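Local coordinates for probable CoA-transferase alpha subunit (Rhodococcus jostii, PDB 6COJ), which probably serves as the alpha subunit of an enzyme of the CoA-transferase family, acting on CoA thioesters such as the bicyclic acyl-CoA bound in this structure, at residues Pro70-Leu75 with Pro99-Ala104; Val182-Gly187 with Gly191-Thr196; Glu225-Lys228 with Asn234-Leu237. The protein carries 1 engineered substitution. One frame throughout, in Å; residues are numbered along the deposited sequence.

How the contacts relate
Along the chain the three contacts follow in series, none nesting in or crossing another. Contact 1 comes first: its two helices, 70-77 and 99-106, close a loop of 23 residues that carries strand 81-86 of the large parallel sheet. Contact 2 closes a turn of three residues, where strand 177-184 leaves that sheet and runs into the hairpin of strands 186-187 and 193-194. Contact 3 follows, with five residues between helix 223-229 and strand 235-237, the neighbour of 193-194 in the small antiparallel sheet. Contacts 2 and 3 therefore touch, their centres 8 Å apart, whereas contact 1 lies across the chain's centre, about 26 Å from contact 2 between centres.

Contact 1. Residues Pro70-Leu75 with Pro99-Ala104; sequences PDLGLL and PWFAKA
With CG anti to the backbone N in both L72 and F101 (chi1 -174° and 174°), the end of L72 comes nearer the other helix and its CD2 reaches the ring of F101. This methyl, L72 CD2, lies 3.7 Å from F101 CD1 and 3.9 Å from F101 CE1, meeting one flank of the ring at a slant. A branched leucine and a flat phenyl suit this place, since both are apolar and the spot is buried.

Beside them the backbones themselves come close. G73 has no side chain, so its CA lies 4.7 Å from W100 CA, and the axes of the short helical segments pass 7.6 Å apart at an angle of 52°. The carbonyl of G73 abuts W100, with G73 O 3.1 Å from W100 CB and 3.7 Å from W100 CG. W100 starts toward the other helix, but its indole, with CG trans to the carbonyl carbon, leads away from it.

The two helices belong to successive beta-alpha-beta crossovers of the Rossmann-like sheet: helix 70-77 connects strand 62-65 to strand 81-86, and the chain then passes through helix 99-106 on its way to strand 111-114. Edge-to-face stacks outside the contact engage the two aromatic residues, F101 with Y86 of the sheet and W100 with W281. Ahead of helix 99-106, D98 accepts a hydrogen bond from F101 N at its OD1, and Y97 lines the pocket of the bound acyl-CoA, from which the F101 side chain is about 12 Å away.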
loop_
_atom_site.group_PDB
_atom_site.type_symbol
_atom_site.label_atom_id
_atom_site.label_comp_id
_atom_site.label_asym_id
_atom_site.label_seq_id
_atom_site.Cartn_x
_atom_site.Cartn_y
_atom_site.Cartn_z
ATOM N N PRO A 70 7.189 24.482 -4.827
ATOM C CA PRO A 70 7.363 25.544 -5.834
ATOM C C PRO A 70 6.680 25.246 -7.158
ATOM O O PRO A 70 6.552 26.162 -7.985
ATOM C CB PRO A 70 8.883 25.631 -5.995
ATOM C CG PRO A 70 9.370 24.227 -5.647
ATOM C CD PRO A 70 8.448 23.772 -4.535
ATOM N N ASP A 71 6.272 23.996 -7.394
ATOM C CA ASP A 71 5.412 23.692 -8.533
ATOM C C ASP A 71 4.123 24.498 -8.462
ATOM O O ASP A 71 3.743 25.188 -9.421
ATOM C CB ASP A 71 5.106 22.184 -8.578
ATOM C CG ASP A 71 4.463 21.641 -7.292
ATOM O OD1 ASP A 71 4.824 22.072 -6.175
ATOM O OD2 ASP A 71 3.579 20.762 -7.418
ATOM N N LEU A 72 3.446 24.433 -7.318
ATOM C CA LEU A 72 2.209 25.179 -7.138
ATOM C C LEU A 72 2.472 26.678 -7.118
ATOM O O LEU A 72 1.684 27.455 -7.666
ATOM C CB LEU A 72 1.520 24.715 -5.851
ATOM C CG LEU A 72 0.132 25.286 -5.574
ATOM C CD1 LEU A 72 -0.810 25.018 -6.741
ATOM C CD2 LEU A 72 -0.428 24.702 -4.282
ATOM N N GLY A 73 3.582 27.103 -6.506
ATOM C CA GLY A 73 3.929 28.516 -6.525
ATOM C C GLY A 73 4.087 29.058 -7.931
ATOM O O GLY A 73 3.528 30.104 -8.277
ATOM N N LEU A 74 4.846 28.350 -8.773
ATOM C CA LEU A 74 5.030 28.827 -10.141
ATOM C C LEU A 74 3.704 28.879 -10.892
ATOM O O LEU A 74 3.421 29.845 -11.606
ATOM C CB LEU A 74 6.046 27.956 -10.879
ATOM C CG LEU A 74 7.519 28.204 -10.549
ATOM C CD1 LEU A 74 8.384 27.148 -11.230
ATOM C CD2 LEU A 74 7.969 29.618 -10.951
ATOM N N LEU A 75 2.857 27.856 -10.729
ATOM C CA LEU A 75 1.559 27.893 -11.393
ATOM C C LEU A 75 0.722 29.076 -10.909
ATOM O O LEU A 75 0.037 29.732 -11.704
ATOM C CB LEU A 75 0.827 26.565 -11.173
ATOM C CG LEU A 75 1.477 25.381 -11.892
ATOM C CD1 LEU A 75 0.813 24.081 -11.450
ATOM C CD2 LEU A 75 1.403 25.530 -13.405
ATOM N N PRO A 99 5.922 31.872 -1.473
ATOM C CA PRO A 99 5.350 33.227 -1.503
ATOM C C PRO A 99 4.327 33.428 -2.600
ATOM O O PRO A 99 3.475 34.314 -2.470
ATOM C CB PRO A 99 6.580 34.120 -1.715
ATOM C CG PRO A 99 7.542 33.232 -2.482
ATOM C CD PRO A 99 7.328 31.840 -1.912
ATOM N N TRP A 100 4.383 32.652 -3.684
ATOM C CA TRP A 100 3.375 32.806 -4.727
ATOM C C TRP A 100 2.070 32.121 -4.352
ATOM O O TRP A 100 0.984 32.656 -4.609
ATOM C CB TRP A 100 3.899 32.297 -6.067
ATOM C CG TRP A 100 4.728 33.306 -6.793
ATOM C CD1 TRP A 100 6.066 33.240 -7.061
ATOM C CD2 TRP A 100 4.275 34.555 -7.326
ATOM N NE1 TRP A 100 6.472 34.367 -7.738
ATOM C CE2 TRP A 100 5.389 35.188 -7.916
ATOM C CE3 TRP A 100 3.029 35.190 -7.379
ATOM C CZ2 TRP A 100 5.297 36.430 -8.544
ATOM C CZ3 TRP A 100 2.939 36.424 -7.995
ATOM C CH2 TRP A 100 4.063 37.030 -8.574
ATOM N N PHE A 101 2.150 30.939 -3.744
ATOM C CA PHE A 101 0.953 30.352 -3.159
ATOM C C PHE A 101 0.353 31.285 -2.108
ATOM O O PHE A 101 -0.865 31.504 -2.081
ATOM C CB PHE A 101 1.304 28.990 -2.568
ATOM C CG PHE A 101 0.182 28.350 -1.809
ATOM C CD1 PHE A 101 -0.944 27.879 -2.470
ATOM C CD2 PHE A 101 0.251 28.223 -0.435
ATOM C CE1 PHE A 101 -1.979 27.281 -1.769
ATOM C CE2 PHE A 101 -0.784 27.623 0.277
ATOM C CZ PHE A 101 -1.898 27.154 -0.396
ATOM N N ALA A 102 1.193 31.866 -1.246
ATOM C CA ALA A 102 0.680 32.785 -0.231
ATOM C C ALA A 102 -0.032 33.974 -0.864
ATOM O O ALA A 102 -1.096 34.390 -0.395
ATOM C CB ALA A 102 1.819 33.266 0.674
ATOM N N LYS A 103 0.540 34.532 -1.933
ATOM C CA LYS A 103 -0.090 35.676 -2.585
ATOM C C LYS A 103 -1.440 35.300 -3.183
ATOM O O LYS A 103 -2.411 36.057 -3.057
ATOM C CB LYS A 103 0.847 36.268 -3.637
ATOM C CG LYS A 103 1.956 37.114 -3.029
ATOM C CD LYS A 103 3.158 37.254 -3.954
ATOM C CE LYS A 103 3.144 38.569 -4.710
ATOM N NZ LYS A 103 1.972 38.678 -5.617
ATOM N N ALA A 104 -1.529 34.137 -3.831
ATOM C CA ALA A 104 -2.808 33.709 -4.388
ATOM C C ALA A 104 -3.842 33.493 -3.289
ATOM O O ALA A 104 -5.025 33.815 -3.465
ATOM C CB ALA A 104 -2.621 32.440 -5.219
#

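Contact 2. Residues Val182-Gly187 with Gly191-Thr196; sequences VHLNLG and GNAAYT
N185, L184 and A194 carry most of this contact. The carbonyl of A194 is gripped by two successive amides of 182-187: A194 O accepts N185 N at 3.1 Å, in the carbonyl plane but bent at the hydrogen (135°), and L186 N in a weak bond of 3.3 Å. In return A194 N donates to L186 O over 2.8 Å, in a much straighter bond (162°). N185 and L186 both facing A194 make a classic beta bulge, and it lies where strand 177-184 leaves the parallel sheet and enters the antiparallel hairpin of 186-187 and 193-194.

L184 holds CG anti to its carbonyl carbon (chi1 -76°) and reaches across with both branches, CD1 to A193 CB at 3.8 Å and CD2 to Y195 CB at 3.7 Å, so that a forked apolar side chain bridges A193 of the strand and Y195 just beyond it. N185 turns its side chain obliquely over T196, CG lying 3.1 Å from T196 OG1; a small polar residue suits a buried position beside a hydroxyl and backbone.

Small residues fit the tight end of the hairpin. G187 and A193 form the non-hydrogen-bonded pair, and with no side chain on G187 their CA atoms approach to 4.0 Å. Past the strand, Y195 OH is hydrogen-bonded to Q233 of the second subunit. On the turn side, N192 ND2 bonds to D188 and to an acidic side chain of another protein's chain.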
loop_
_atom_site.group_PDB
_atom_site.type_symbol
_atom_site.label_atom_id
_atom_site.label_comp_id
_atom_site.label_asym_id
_atom_site.label_seq_id
_atom_site.Cartn_x
_atom_site.Cartn_y
_atom_site.Cartn_z
ATOM N N VAL A 182 4.806 13.634 -13.322
ATOM C CA VAL A 182 5.750 13.134 -12.328
ATOM C C VAL A 182 7.143 13.129 -12.943
ATOM O O VAL A 182 7.302 13.060 -14.162
ATOM C CB VAL A 182 5.381 11.720 -11.802
ATOM C CG1 VAL A 182 3.976 11.713 -11.169
ATOM C CG2 VAL A 182 5.468 10.680 -12.921
ATOM N N HIS A 183 8.160 13.195 -12.079
ATOM C CA HIS A 183 9.561 13.155 -12.492
ATOM C C HIS A 183 10.276 12.045 -11.738
ATOM O O HIS A 183 10.196 11.977 -10.507
ATOM C CB HIS A 183 10.272 14.475 -12.181
ATOM C CG HIS A 183 11.672 14.525 -12.693
ATOM N ND1 HIS A 183 11.963 14.796 -14.013
ATOM C CD2 HIS A 183 12.863 14.324 -12.076
ATOM C CE1 HIS A 183 13.275 14.777 -14.185
ATOM N NE2 HIS A 183 13.845 14.498 -13.025
ATOM N N LEU A 184 10.994 11.201 -12.471
ATOM C CA LEU A 184 11.712 10.078 -11.888
ATOM C C LEU A 184 13.157 10.060 -12.379
ATOM O O LEU A 184 13.558 10.821 -13.264
ATOM C CB LEU A 184 10.996 8.745 -12.167
ATOM C CG LEU A 184 9.758 8.571 -11.283
ATOM C CD1 LEU A 184 8.866 7.454 -11.797
ATOM C CD2 LEU A 184 10.163 8.290 -9.828
ATOM N N ASN A 185 13.960 9.181 -11.787
ATOM C CA ASN A 185 15.387 9.235 -12.069
ATOM C C ASN A 185 15.783 8.518 -13.350
ATOM O O ASN A 185 16.763 8.905 -13.991
ATOM C CB ASN A 185 16.196 8.718 -10.878
ATOM C CG ASN A 185 15.961 9.550 -9.633
ATOM O OD1 ASN A 185 16.680 10.536 -9.373
ATOM N ND2 ASN A 185 14.956 9.182 -8.869
ATOM N N LEU A 186 15.071 7.464 -13.723
ATOM C CA LEU A 186 15.493 6.627 -14.830
ATOM C C LEU A 186 14.254 5.980 -15.415
ATOM O O LEU A 186 13.334 5.620 -14.676
ATOM C CB LEU A 186 16.431 5.529 -14.311
ATOM C CG LEU A 186 17.367 4.860 -15.304
ATOM C CD1 LEU A 186 18.298 5.891 -15.936
ATOM C CD2 LEU A 186 18.164 3.820 -14.558
ATOM N N GLY A 187 14.233 5.812 -16.728
ATOM C CA GLY A 187 13.103 5.145 -17.348
ATOM C C GLY A 187 13.439 4.733 -18.760
ATOM O O GLY A 187 14.441 5.170 -19.330
ATOM N N GLY A 191 7.810 3.710 -20.653
ATOM C CA GLY A 191 7.219 4.142 -19.409
ATOM C C GLY A 191 7.597 3.333 -18.182
ATOM O O GLY A 191 7.187 3.709 -17.079
ATOM N N ASN A 192 8.323 2.223 -18.322
ATOM C CA ASN A 192 8.909 1.627 -17.131
ATOM C C ASN A 192 9.862 2.636 -16.513
ATOM O O ASN A 192 10.642 3.273 -17.228
ATOM C CB ASN A 192 9.635 0.340 -17.496
ATOM C CG ASN A 192 8.710 -0.706 -18.057
ATOM O OD1 ASN A 192 7.710 -1.091 -17.428
ATOM N ND2 ASN A 192 9.016 -1.163 -19.271
ATOM N N ALA A 193 9.766 2.832 -15.199
ATOM C CA ALA A 193 10.539 3.915 -14.599
ATOM C C ALA A 193 10.817 3.645 -13.128
ATOM O O ALA A 193 10.053 2.945 -12.443
ATOM C CB ALA A 193 9.874 5.285 -14.779
ATOM N N ALA A 194 11.913 4.231 -12.648
ATOM C CA ALA A 194 12.408 3.970 -11.309
ATOM C C ALA A 194 12.797 5.264 -10.613
ATOM O O ALA A 194 13.200 6.250 -11.248
ATOM C CB ALA A 194 13.625 3.046 -11.323
ATOM N N TYR A 195 12.693 5.244 -9.290
ATOM C CA TYR A 195 13.336 6.236 -8.450
ATOM C C TYR A 195 14.624 5.665 -7.873
ATOM O O TYR A 195 14.777 4.451 -7.696
ATOM C CB TYR A 195 12.415 6.694 -7.314
ATOM C CG TYR A 195 12.240 5.697 -6.181
ATOM C CD1 TYR A 195 11.361 4.629 -6.301
ATOM C CD2 TYR A 195 12.950 5.835 -4.986
ATOM C CE1 TYR A 195 11.185 3.712 -5.253
ATOM C CE2 TYR A 195 12.792 4.930 -3.947
ATOM C CZ TYR A 195 11.908 3.868 -4.082
ATOM O OH TYR A 195 11.741 2.988 -3.033
ATOM N N THR A 196 15.556 6.561 -7.599
ATOM C CA THR A 196 16.761 6.275 -6.845
ATOM C C THR A 196 16.773 7.236 -5.671
ATOM O O THR A 196 16.340 8.386 -5.786
ATOM C CB THR A 196 18.020 6.472 -7.703
ATOM O OG1 THR A 196 18.080 7.831 -8.149
ATOM C CG2 THR A 196 17.992 5.560 -8.917
#

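Contact 3. Residues Glu225-Lys228 with Asn234-Leu237; sequences ELVK and NLIL
L235 meets two residues of the helix, one with each of its methyls. Its CD2 packs 3.8 Å from L226 CG and 4.1 Å from each of L226 CD1 and L226 CD2, so the methyl settles against the fork of the other leucine as the two side chains run past each other in opposite directions. L235 CD1 lies 4.0 Å from V227 CG1, and here the side chains cross at about a right angle. The contact is wholly apolar, and branched aliphatic residues suit it because their methyls can divide between neighbours. Backbone of another protein's chain also packs on V227 and L235.

L226 arrives there because its CG is trans to the backbone N (chi1 169°), which carries its end nearer to the strand than its first bond alone would. The CB of L235 points toward the helix from the centre of an inverse gamma turn, with a weak bond of 3.0 Å from I236 N to N234 O closing it.

In the fold, helix 223-229 packs on the face of the small antiparallel sheet that carries L186 and A194, a sheet of which 235-237, a weakly bonded strand, is one edge. A194 of the middle strand touches both leucines. I236 and L237 both face A193, a classic beta bulge. The strand is fastened to its neighbour by backbone bonding between L237 and A193, and, just ahead of the turn's centre, by a hydrogen bond from N234 ND2 to Y195 O.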
loop_
_atom_site.group_PDB
_atom_site.type_symbol
_atom_site.label_atom_id
_atom_site.label_comp_id
_atom_site.label_asym_id
_atom_site.label_seq_id
_atom_site.Cartn_x
_atom_site.Cartn_y
_atom_site.Cartn_z
ATOM N N GLU A 225 18.866 -2.092 -19.421
ATOM C CA GLU A 225 19.726 -1.256 -18.595
ATOM C C GLU A 225 18.993 -0.792 -17.341
ATOM O O GLU A 225 19.555 -0.811 -16.241
ATOM C CB GLU A 225 20.228 -0.063 -19.408
ATOM C CG GLU A 225 21.163 0.805 -18.615
ATOM C CD GLU A 225 21.841 1.880 -19.437
ATOM O OE1 GLU A 225 21.615 1.963 -20.665
ATOM O OE2 GLU A 225 22.605 2.649 -18.832
ATOM N N LEU A 226 17.732 -0.383 -17.489
ATOM C CA LEU A 226 16.942 0.059 -16.340
ATOM C C LEU A 226 16.883 -1.009 -15.252
ATOM O O LEU A 226 17.157 -0.731 -14.078
ATOM C CB LEU A 226 15.532 0.433 -16.802
ATOM C CG LEU A 226 14.479 0.685 -15.721
ATOM C CD1 LEU A 226 14.811 1.955 -14.962
ATOM C CD2 LEU A 226 13.091 0.786 -16.350
ATOM N N VAL A 227 16.509 -2.239 -15.622
ATOM C CA VAL A 227 16.252 -3.265 -14.617
ATOM C C VAL A 227 17.546 -3.800 -14.026
ATOM O O VAL A 227 17.524 -4.394 -12.943
ATOM C CB VAL A 227 15.334 -4.387 -15.144
ATOM C CG1 VAL A 227 14.019 -3.799 -15.650
ATOM C CG2 VAL A 227 16.026 -5.193 -16.235
ATOM N N LYS A 228 18.681 -3.609 -14.702
ATOM C CA LYS A 228 19.955 -4.004 -14.122
ATOM C C LYS A 228 20.586 -2.915 -13.262
ATOM O O LYS A 228 21.573 -3.187 -12.568
ATOM C CB LYS A 228 20.935 -4.472 -15.214
ATOM C CG LYS A 228 20.537 -5.787 -15.854
ATOM C CD LYS A 228 20.871 -6.943 -14.921
ATOM C CE LYS A 228 20.631 -8.289 -15.585
ATOM N NZ LYS A 228 19.692 -8.165 -16.739
ATOM N N ASN A 234 12.332 -0.648 -6.780
ATOM C CA ASN A 234 12.407 0.730 -7.230
ATOM C C ASN A 234 11.689 0.951 -8.553
ATOM O O ASN A 234 11.543 2.103 -8.974
ATOM C CB ASN A 234 13.883 1.128 -7.378
ATOM C CG ASN A 234 14.628 1.166 -6.050
ATOM O OD1 ASN A 234 14.909 0.125 -5.455
ATOM N ND2 ASN A 234 14.986 2.367 -5.600
ATOM N N LEU A 235 11.241 -0.124 -9.209
ATOM C CA LEU A 235 10.544 -0.027 -10.492
ATOM C C LEU A 235 9.078 0.289 -10.218
ATOM O O LEU A 235 8.209 -0.589 -10.225
ATOM C CB LEU A 235 10.702 -1.316 -11.293
ATOM C CG LEU A 235 12.133 -1.752 -11.623
ATOM C CD1 LEU A 235 12.176 -3.165 -12.177
ATOM C CD2 LEU A 235 12.752 -0.771 -12.614
ATOM N N ILE A 236 8.809 1.566 -9.944
ATOM C CA ILE A 236 7.483 1.944 -9.462
ATOM C C ILE A 236 6.467 2.210 -10.569
ATOM O O ILE A 236 5.261 2.187 -10.295
ATOM C CB ILE A 236 7.489 3.072 -8.413
ATOM C CG1 ILE A 236 7.986 4.391 -9.017
ATOM C CG2 ILE A 236 8.302 2.653 -7.164
ATOM C CD1 ILE A 236 7.768 5.589 -8.083
ATOM N N LEU A 237 6.902 2.472 -11.799
ATOM C CA LEU A 237 5.971 2.599 -12.913
ATOM C C LEU A 237 6.194 1.464 -13.900
ATOM O O LEU A 237 7.339 1.159 -14.262
ATOM C CB LEU A 237 6.141 3.930 -13.645
ATOM C CG LEU A 237 6.046 5.222 -12.821
ATOM C CD1 LEU A 237 6.028 6.450 -13.729
ATOM C CD2 LEU A 237 4.830 5.246 -11.924
#